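PDB 2D59: hypothetical protein PH1109, which is of unknown function but belongs to the CoA-binding domain family, whose members have a Rossmann-type fold. Local coordinates for residues I40-L45 / Y50-V55; V80-V85 / R131-E136. One frame throughout, in Å; residues are numbered along the deposited sequence.

Overall arrangement
Both contacts pack a helix against the five-stranded parallel sheet, whose strand order 2-1-3-4-5 fits a Rossmann-type fold. Contact 1 sets helix 37-47 against the outermost strand 51-55, within the beta-alpha-beta unit that begins with strand 24-28; contact 2 sets the start of helix 133-141 against the central strand 80-83. Their centres lie about 10 Å apart, and contact 1 is complete in sequence before strand 80-83 begins. They also touch directly: V41 CG2 packs 3.5 Å from C132 SG, V41 CB 3.6 Å from F84 CZ, and Y44 CG 3.5 Å from M134 CG. The two helices thus sit side by side over the sheet.

Contact 1: residues I40-L45 / Y50-V55; sequences IVMKYL and YDVYPV
Helix 37-47 packs here on strand 51-55, the strand that follows it, as the closing half of a beta-alpha-beta crossover in the Rossmann-type sheet. The axes of the two short segments run roughly antiparallel (150°), 9.1 Å apart at closest approach, and M42 and L45, one helical turn apart, supply the helix side. A chi1 of -176° sends the straight M42 chain out to the strand: its CG lies 3.7 Å from V52 CG1, and its CE lies over a face of the P54 ring, toward the CB-CG-CD side, 3.6 Å from P54 CD. L45, a turn further along the helix, sets CB against V52 CG2, so V52 is shared between the two helix residues, one methyl to each. The other end of L45 reaches Y50: CD2 sits over one face of the ring in a CH-pi contact, 4.1 Å from its centroid and displaced toward the rim, while L45 O lies in the ring plane at its edge. The same oxygen accepts from Y50 N at 3.1 Å, the donor tilted 31° from the carbonyl plane. Y50 OH is engaged with L19 O, which ties down the far end of the ring. L27 of strand 24-28 also touches M42, L45 and V52. The chemistry is thus almost wholly apolar, with a single backbone bond, Y50 N to L45 O, bridging the turn between helix and strand.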
ATOM      1  N   ILE A  40      -4.057  -5.746 -10.369  1.00 18.22           N
ATOM      2  CA  ILE A  40      -4.235  -4.616 -11.272  1.00 16.20           C
ATOM      3  C   ILE A  40      -3.366  -3.428 -10.848  1.00 18.51           C
ATOM      4  O   ILE A  40      -2.634  -2.853 -11.662  1.00 17.98           O
ATOM      5  CB  ILE A  40      -5.706  -4.176 -11.287  1.00 18.92           C
ATOM      6  CG1 ILE A  40      -6.573  -5.313 -11.834  1.00 22.15           C
ATOM      7  CG2 ILE A  40      -5.871  -2.911 -12.132  1.00 17.64           C
ATOM      8  CD1 ILE A  40      -8.057  -5.073 -11.693  1.00 23.41           C
ATOM      9  N   VAL A  41      -3.446  -3.070  -9.571  1.00 17.37           N
ATOM     10  CA  VAL A  41      -2.677  -1.942  -9.048  1.00 15.26           C
ATOM     11  C   VAL A  41      -1.173  -2.220  -9.046  1.00 17.25           C
ATOM     12  O   VAL A  41      -0.374  -1.365  -9.431  1.00 16.22           O
ATOM     13  CB  VAL A  41      -3.139  -1.575  -7.620  1.00 17.16           C
ATOM     14  CG1 VAL A  41      -2.297  -0.434  -7.072  1.00 16.54           C
ATOM     15  CG2 VAL A  41      -4.612  -1.176  -7.640  1.00 18.58           C
ATOM     16  N   MET A  42      -0.770  -3.413  -8.625  1.00 17.35           N
ATOM     17  CA  MET A  42       0.656  -3.716  -8.617  1.00 16.67           C
ATOM     18  C   MET A  42       1.235  -3.637 -10.025  1.00 17.44           C
ATOM     19  O   MET A  42       2.315  -3.085 -10.236  1.00 16.41           O
ATOM     20  CB  MET A  42       0.916  -5.107  -8.039  1.00 18.46           C
ATOM     21  CG  MET A  42       2.396  -5.432  -7.931  1.00 16.97           C
ATOM     22  SD  MET A  42       2.686  -6.948  -6.993  1.00 18.49           S
ATOM     23  CE  MET A  42       4.422  -7.242  -7.364  1.00 19.27           C
ATOM     24  N   LYS A  43       0.516  -4.194 -10.995  1.00 14.31           N
ATOM     25  CA  LYS A  43       0.985  -4.180 -12.373  1.00 17.35           C
ATOM     26  C   LYS A  43       1.207  -2.738 -12.828  1.00 18.58           C
ATOM     27  O   LYS A  43       2.224  -2.419 -13.441  1.00 18.93           O
ATOM     28  CB  LYS A  43      -0.039  -4.870 -13.278  1.00 18.67           C
ATOM     29  CG  LYS A  43       0.383  -4.976 -14.735  1.00 30.40           C
ATOM     30  CD  LYS A  43      -0.667  -5.717 -15.549  1.00 35.00           C
ATOM     31  CE  LYS A  43      -0.296  -5.778 -17.020  1.00 35.15           C
ATOM     32  NZ  LYS A  43      -1.341  -6.483 -17.812  1.00 45.46           N
ATOM     33  N   TYR A  44       0.250  -1.875 -12.506  1.00 18.08           N
ATOM     34  CA  TYR A  44       0.323  -0.464 -12.873  1.00 15.10           C
ATOM     35  C   TYR A  44       1.526   0.210 -12.216  1.00 16.98           C
ATOM     36  O   TYR A  44       2.261   0.959 -12.865  1.00 18.23           O
ATOM     37  CB  TYR A  44      -0.977   0.240 -12.460  1.00 16.07           C
ATOM     38  CG  TYR A  44      -1.001   1.725 -12.745  1.00 18.78           C
ATOM     39  CD1 TYR A  44      -0.436   2.635 -11.852  1.00 15.65           C
ATOM     40  CD2 TYR A  44      -1.573   2.218 -13.919  1.00 15.52           C
ATOM     41  CE1 TYR A  44      -0.439   4.005 -12.122  1.00 17.94           C
ATOM     42  CE2 TYR A  44      -1.581   3.581 -14.197  1.00 18.80           C
ATOM     43  CZ  TYR A  44      -1.012   4.467 -13.298  1.00 18.04           C
ATOM     44  OH  TYR A  44      -1.002   5.816 -13.583  1.00 21.32           O
ATOM     45  N   LEU A  45       1.729  -0.060 -10.929  1.00 17.57           N
ATOM     46  CA  LEU A  45       2.849   0.536 -10.206  1.00 16.96           C
ATOM     47  C   LEU A  45       4.190   0.100 -10.791  1.00 16.85           C
ATOM     48  O   LEU A  45       5.100   0.910 -10.943  1.00 18.79           O
ATOM     49  CB  LEU A  45       2.779   0.174  -8.719  1.00 17.44           C
ATOM     50  CG  LEU A  45       1.580   0.747  -7.957  1.00 17.19           C
ATOM     51  CD1 LEU A  45       1.552   0.193  -6.545  1.00 20.00           C
ATOM     52  CD2 LEU A  45       1.666   2.270  -7.936  1.00 19.84           C
ATOM     53  N   TYR A  50       7.746   2.157  -9.878  1.00 18.69           N
ATOM     54  CA  TYR A  50       7.799   1.891  -8.449  1.00 17.65           C
ATOM     55  C   TYR A  50       8.527   0.591  -8.114  1.00 20.28           C
ATOM     56  O   TYR A  50       8.537  -0.352  -8.909  1.00 17.69           O
ATOM     57  CB  TYR A  50       6.383   1.847  -7.869  1.00 19.40           C
ATOM     58  CG  TYR A  50       5.711   3.201  -7.821  1.00 16.65           C
ATOM     59  CD1 TYR A  50       5.078   3.731  -8.945  1.00 18.01           C
ATOM     60  CD2 TYR A  50       5.739   3.967  -6.657  1.00 22.14           C
ATOM     61  CE1 TYR A  50       4.489   4.994  -8.907  1.00 18.12           C
ATOM     62  CE2 TYR A  50       5.155   5.229  -6.609  1.00 18.38           C
ATOM     63  CZ  TYR A  50       4.534   5.736  -7.734  1.00 18.66           C
ATOM     64  OH  TYR A  50       3.966   6.989  -7.685  1.00 19.71           O
ATOM     65  N   ASP A  51       9.166   0.568  -6.947  1.00 19.73           N
ATOM     66  CA  ASP A  51       9.853  -0.631  -6.458  1.00 19.33           C
ATOM     67  C   ASP A  51       8.780  -1.304  -5.613  1.00 17.96           C
ATOM     68  O   ASP A  51       8.494  -0.862  -4.499  1.00 20.31           O
ATOM     69  CB  ASP A  51      11.050  -0.260  -5.576  1.00 19.92           C
ATOM     70  CG  ASP A  51      12.268   0.168  -6.379  1.00 25.51           C
ATOM     71  OD1 ASP A  51      13.229   0.689  -5.771  1.00 26.42           O
ATOM     72  OD2 ASP A  51      12.276  -0.027  -7.609  1.00 21.02           O
ATOM     73  N   VAL A  52       8.176  -2.361  -6.146  1.00 17.80           N
ATOM     74  CA  VAL A  52       7.099  -3.043  -5.443  1.00 18.93           C
ATOM     75  C   VAL A  52       7.496  -4.409  -4.900  1.00 20.20           C
ATOM     76  O   VAL A  52       7.934  -5.286  -5.645  1.00 19.44           O
ATOM     77  CB  VAL A  52       5.868  -3.215  -6.367  1.00 17.90           C
ATOM     78  CG1 VAL A  52       4.677  -3.727  -5.568  1.00 19.20           C
ATOM     79  CG2 VAL A  52       5.526  -1.883  -7.031  1.00 20.20           C
ATOM     80  N   TYR A  53       7.331  -4.566  -3.592  1.00 17.28           N
ATOM     81  CA  TYR A  53       7.646  -5.802  -2.889  1.00 20.07           C
ATOM     82  C   TYR A  53       6.331  -6.387  -2.388  1.00 19.69           C
ATOM     83  O   TYR A  53       5.797  -5.959  -1.364  1.00 20.17           O
ATOM     84  CB  TYR A  53       8.592  -5.484  -1.728  1.00 21.36           C
ATOM     85  CG  TYR A  53       9.841  -4.765  -2.187  1.00 20.00           C
ATOM     86  CD1 TYR A  53      10.924  -5.469  -2.714  1.00 22.59           C
ATOM     87  CD2 TYR A  53       9.912  -3.372  -2.165  1.00 22.64           C
ATOM     88  CE1 TYR A  53      12.039  -4.804  -3.210  1.00 24.42           C
ATOM     89  CE2 TYR A  53      11.022  -2.695  -2.657  1.00 21.57           C
ATOM     90  CZ  TYR A  53      12.083  -3.414  -3.181  1.00 25.65           C
ATOM     91  OH  TYR A  53      13.176  -2.745  -3.673  1.00 26.21           O
ATOM     92  N   PRO A  54       5.780  -7.369  -3.118  1.00 20.25           N
ATOM     93  CA  PRO A  54       4.515  -7.987  -2.717  1.00 21.02           C
ATOM     94  C   PRO A  54       4.591  -8.790  -1.428  1.00 20.57           C
ATOM     95  O   PRO A  54       5.611  -9.413  -1.130  1.00 20.27           O
ATOM     96  CB  PRO A  54       4.152  -8.846  -3.926  1.00 16.12           C
ATOM     97  CG  PRO A  54       5.490  -9.243  -4.464  1.00 19.12           C
ATOM     98  CD  PRO A  54       6.289  -7.965  -4.367  1.00 21.41           C
ATOM     99  N   VAL A  55       3.499  -8.755  -0.671  1.00 19.33           N
ATOM    100  CA  VAL A  55       3.401  -9.476   0.590  1.00 22.00           C
ATOM    101  C   VAL A  55       2.120 -10.302   0.643  1.00 24.57           C
ATOM    102  O   VAL A  55       1.019  -9.771   0.512  1.00 23.28           O
ATOM    103  CB  VAL A  55       3.394  -8.518   1.800  1.00 20.37           C
ATOM    104  CG1 VAL A  55       3.165  -9.313   3.083  1.00 21.31           C
ATOM    105  CG2 VAL A  55       4.701  -7.753   1.871  1.00 22.84           C
TER

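Contact 2: residues V80-V85 / R131-E136; sequences VVDLFV and RCMMRE
D82 and M133 reach toward each other from strand 80-83 and the first turn of helix 133-141 and overlap side by side, running antiparallel. SD and CG of M133, not CE, do the touching: M133 SD is 3.5 Å from D82 CG and equally near D82 OD2, while M133 CG lies 3.6 Å from D82 OD1. Both carboxylate oxygens therefore rest against the methionine chain without a hydrogen bond between them. On the strand, a chi1 of -167° aims the D82 carboxylate at M133. On the helix, the turn about the CG-SD bond of M133 (chi3 80°) carries CE away from the carboxylate and leaves SD and CG to meet it. V80, two residues earlier on the same side of the strand, adds a looser apolar touch, CG1 to M133 SD at 4.3 Å. W106 of strand 104-107 packs on both D82 and M133. The helix start is held from within: C132 is its N-cap, SG accepting a long, weak but nearly straight bond from R135 N (172°). R131 NH1 forms a salt bridge to E136 OE2 at 3.1 Å, arriving from above the carboxylate plane, and R131 NH2 pairs in turn with D8. Across the segments the contact is packing alone: a buried carboxylate lies against the polarisable sulfur and CG of M133, while its OD1 takes a hydrogen bond from Q108 NE2, just beyond the C-terminal end of strand 104-107.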
ATOM      1  N   VAL A  80       6.016   2.869   1.837  1.00 23.72           N
ATOM      2  CA  VAL A  80       4.559   2.797   1.807  1.00 19.21           C
ATOM      3  C   VAL A  80       4.040   1.364   1.903  1.00 23.81           C
ATOM      4  O   VAL A  80       4.480   0.477   1.169  1.00 22.56           O
ATOM      5  CB  VAL A  80       3.983   3.416   0.502  1.00 19.76           C
ATOM      6  CG1 VAL A  80       2.456   3.353   0.524  1.00 18.76           C
ATOM      7  CG2 VAL A  80       4.455   4.853   0.343  1.00 19.86           C
ATOM      8  N   VAL A  81       3.109   1.143   2.821  1.00 19.65           N
ATOM      9  CA  VAL A  81       2.500  -0.169   2.974  1.00 18.36           C
ATOM     10  C   VAL A  81       1.090  -0.042   2.402  1.00 19.37           C
ATOM     11  O   VAL A  81       0.197   0.551   3.015  1.00 21.22           O
ATOM     12  CB  VAL A  81       2.440  -0.603   4.449  1.00 21.25           C
ATOM     13  CG1 VAL A  81       1.756  -1.960   4.560  1.00 25.52           C
ATOM     14  CG2 VAL A  81       3.850  -0.689   5.018  1.00 30.57           C
ATOM     15  N   ASP A  82       0.915  -0.600   1.210  1.00 19.70           N
ATOM     16  CA  ASP A  82      -0.340  -0.553   0.465  1.00 18.93           C
ATOM     17  C   ASP A  82      -1.182  -1.782   0.793  1.00 19.18           C
ATOM     18  O   ASP A  82      -0.871  -2.889   0.354  1.00 19.34           O
ATOM     19  CB  ASP A  82       0.008  -0.498  -1.024  1.00 18.48           C
ATOM     20  CG  ASP A  82      -1.164  -0.132  -1.892  1.00 16.28           C
ATOM     21  OD1 ASP A  82      -2.104   0.521  -1.395  1.00 18.93           O
ATOM     22  OD2 ASP A  82      -1.123  -0.485  -3.089  1.00 19.06           O
ATOM     23  N   LEU A  83      -2.256  -1.577   1.553  1.00 17.55           N
ATOM     24  CA  LEU A  83      -3.119  -2.674   1.998  1.00 17.71           C
ATOM     25  C   LEU A  83      -4.323  -3.055   1.143  1.00 16.73           C
ATOM     26  O   LEU A  83      -5.171  -2.224   0.830  1.00 18.15           O
ATOM     27  CB  LEU A  83      -3.623  -2.380   3.413  1.00 18.25           C
ATOM     28  CG  LEU A  83      -2.594  -2.097   4.510  1.00 21.68           C
ATOM     29  CD1 LEU A  83      -3.310  -1.508   5.714  1.00 25.23           C
ATOM     30  CD2 LEU A  83      -1.850  -3.373   4.883  1.00 22.40           C
ATOM     31  N   PHE A  84      -4.412  -4.339   0.810  1.00 21.02           N
ATOM     32  CA  PHE A  84      -5.524  -4.861   0.028  1.00 23.62           C
ATOM     33  C   PHE A  84      -6.313  -5.909   0.814  1.00 29.04           C
ATOM     34  O   PHE A  84      -7.233  -6.530   0.281  1.00 36.25           O
ATOM     35  CB  PHE A  84      -5.009  -5.468  -1.282  1.00 20.91           C
ATOM     36  CG  PHE A  84      -4.641  -4.444  -2.318  1.00 18.93           C
ATOM     37  CD1 PHE A  84      -5.605  -3.936  -3.185  1.00 18.83           C
ATOM     38  CD2 PHE A  84      -3.335  -3.970  -2.412  1.00 19.48           C
ATOM     39  CE1 PHE A  84      -5.273  -2.967  -4.135  1.00 16.04           C
ATOM     40  CE2 PHE A  84      -2.993  -3.002  -3.356  1.00 21.09           C
ATOM     41  CZ  PHE A  84      -3.963  -2.502  -4.218  1.00 15.77           C
ATOM     42  N   VAL A  85      -5.965  -6.089   2.086  1.00 23.68           N
ATOM     43  CA  VAL A  85      -6.641  -7.077   2.928  1.00 26.63           C
ATOM     44  C   VAL A  85      -7.828  -6.535   3.727  1.00 27.73           C
ATOM     45  O   VAL A  85      -7.991  -5.324   3.885  1.00 27.66           O
ATOM     46  CB  VAL A  85      -5.646  -7.740   3.910  1.00 23.77           C
ATOM     47  CG1 VAL A  85      -4.559  -8.467   3.131  1.00 27.95           C
ATOM     48  CG2 VAL A  85      -5.034  -6.694   4.835  1.00 24.37           C
ATOM     49  N   ARG A 131      -8.637   5.186  -0.855  1.00 15.16           N
ATOM     50  CA  ARG A 131      -8.163   5.702  -2.131  1.00 15.33           C
ATOM     51  C   ARG A 131      -7.401   4.530  -2.740  1.00 15.90           C
ATOM     52  O   ARG A 131      -7.044   3.586  -2.036  1.00 18.07           O
ATOM     53  CB  ARG A 131      -7.178   6.867  -1.954  1.00 16.59           C
ATOM     54  CG  ARG A 131      -7.684   8.074  -1.188  1.00 18.54           C
ATOM     55  CD  ARG A 131      -6.646   9.185  -1.310  1.00 17.74           C
ATOM     56  NE  ARG A 131      -6.854  10.286  -0.375  1.00 21.60           N
ATOM     57  CZ  ARG A 131      -7.190  11.521  -0.734  1.00 20.46           C
ATOM     58  NH1 ARG A 131      -7.367  11.820  -2.014  1.00 24.75           N
ATOM     59  NH2 ARG A 131      -7.335  12.462   0.189  1.00 23.39           N
ATOM     60  N   CYS A 132      -7.154   4.591  -4.041  1.00 14.26           N
ATOM     61  CA  CYS A 132      -6.409   3.546  -4.723  1.00 14.52           C
ATOM     62  C   CYS A 132      -5.126   4.165  -5.268  1.00 15.01           C
ATOM     63  O   CYS A 132      -5.173   5.214  -5.909  1.00 17.84           O
ATOM     64  CB  CYS A 132      -7.235   2.972  -5.872  1.00 17.33           C
ATOM     65  SG  CYS A 132      -6.325   1.813  -6.910  1.00 18.96           S
ATOM     66  N   MET A 133      -3.983   3.531  -5.019  1.00 16.29           N
ATOM     67  CA  MET A 133      -2.717   4.081  -5.503  1.00 14.37           C
ATOM     68  C   MET A 133      -2.713   4.304  -7.011  1.00 14.37           C
ATOM     69  O   MET A 133      -2.168   5.295  -7.492  1.00 17.45           O
ATOM     70  CB  MET A 133      -1.540   3.186  -5.102  1.00 18.72           C
ATOM     71  CG  MET A 133      -1.194   3.258  -3.617  1.00 16.73           C
ATOM     72  SD  MET A 133       0.467   2.625  -3.255  1.00 19.17           S
ATOM     73  CE  MET A 133       1.484   4.068  -3.720  1.00 16.28           C
ATOM     74  N   MET A 134      -3.323   3.389  -7.756  1.00 15.91           N
ATOM     75  CA  MET A 134      -3.380   3.524  -9.204  1.00 18.96           C
ATOM     76  C   MET A 134      -4.299   4.666  -9.625  1.00 17.99           C
ATOM     77  O   MET A 134      -3.927   5.497 -10.458  1.00 21.32           O
ATOM     78  CB  MET A 134      -3.875   2.228  -9.844  1.00 17.82           C
ATOM     79  CG  MET A 134      -4.115   2.361 -11.331  1.00 16.29           C
ATOM     80  SD  MET A 134      -4.576   0.794 -12.080  1.00 21.48           S
ATOM     81  CE  MET A 134      -6.287   0.702 -11.629  1.00 25.49           C
ATOM     82  N   ARG A 135      -5.504   4.691  -9.060  1.00 15.90           N
ATOM     83  CA  ARG A 135      -6.471   5.729  -9.380  1.00 19.46           C
ATOM     84  C   ARG A 135      -5.896   7.110  -9.085  1.00 19.44           C
ATOM     85  O   ARG A 135      -6.006   8.026  -9.903  1.00 19.75           O
ATOM     86  CB  ARG A 135      -7.752   5.533  -8.566  1.00 22.45           C
ATOM     87  CG  ARG A 135      -8.942   6.305  -9.117  1.00 33.02           C
ATOM     88  CD  ARG A 135      -9.973   5.356  -9.718  1.00 48.74           C
ATOM     89  NE  ARG A 135     -10.817   4.749  -8.691  1.00 53.81           N
ATOM     90  CZ  ARG A 135     -11.651   3.736  -8.910  1.00 59.45           C
ATOM     91  NH1 ARG A 135     -12.385   3.255  -7.916  1.00 60.71           N
ATOM     92  NH2 ARG A 135     -11.740   3.193 -10.117  1.00 61.14           N
ATOM     93  N   GLU A 136      -5.293   7.255  -7.909  1.00 16.81           N
ATOM     94  CA  GLU A 136      -4.704   8.533  -7.513  1.00 16.56           C
ATOM     95  C   GLU A 136      -3.558   8.917  -8.441  1.00 17.63           C
ATOM     96  O   GLU A 136      -3.436  10.076  -8.853  1.00 18.12           O
ATOM     97  CB  GLU A 136      -4.204   8.462  -6.066  1.00 15.58           C
ATOM     98  CG  GLU A 136      -5.299   8.335  -5.018  1.00 20.87           C
ATOM     99  CD  GLU A 136      -6.337   9.435  -5.127  1.00 22.58           C
ATOM    100  OE1 GLU A 136      -7.335   9.243  -5.850  1.00 23.94           O
ATOM    101  OE2 GLU A 136      -6.147  10.496  -4.498  1.00 22.98           O
TER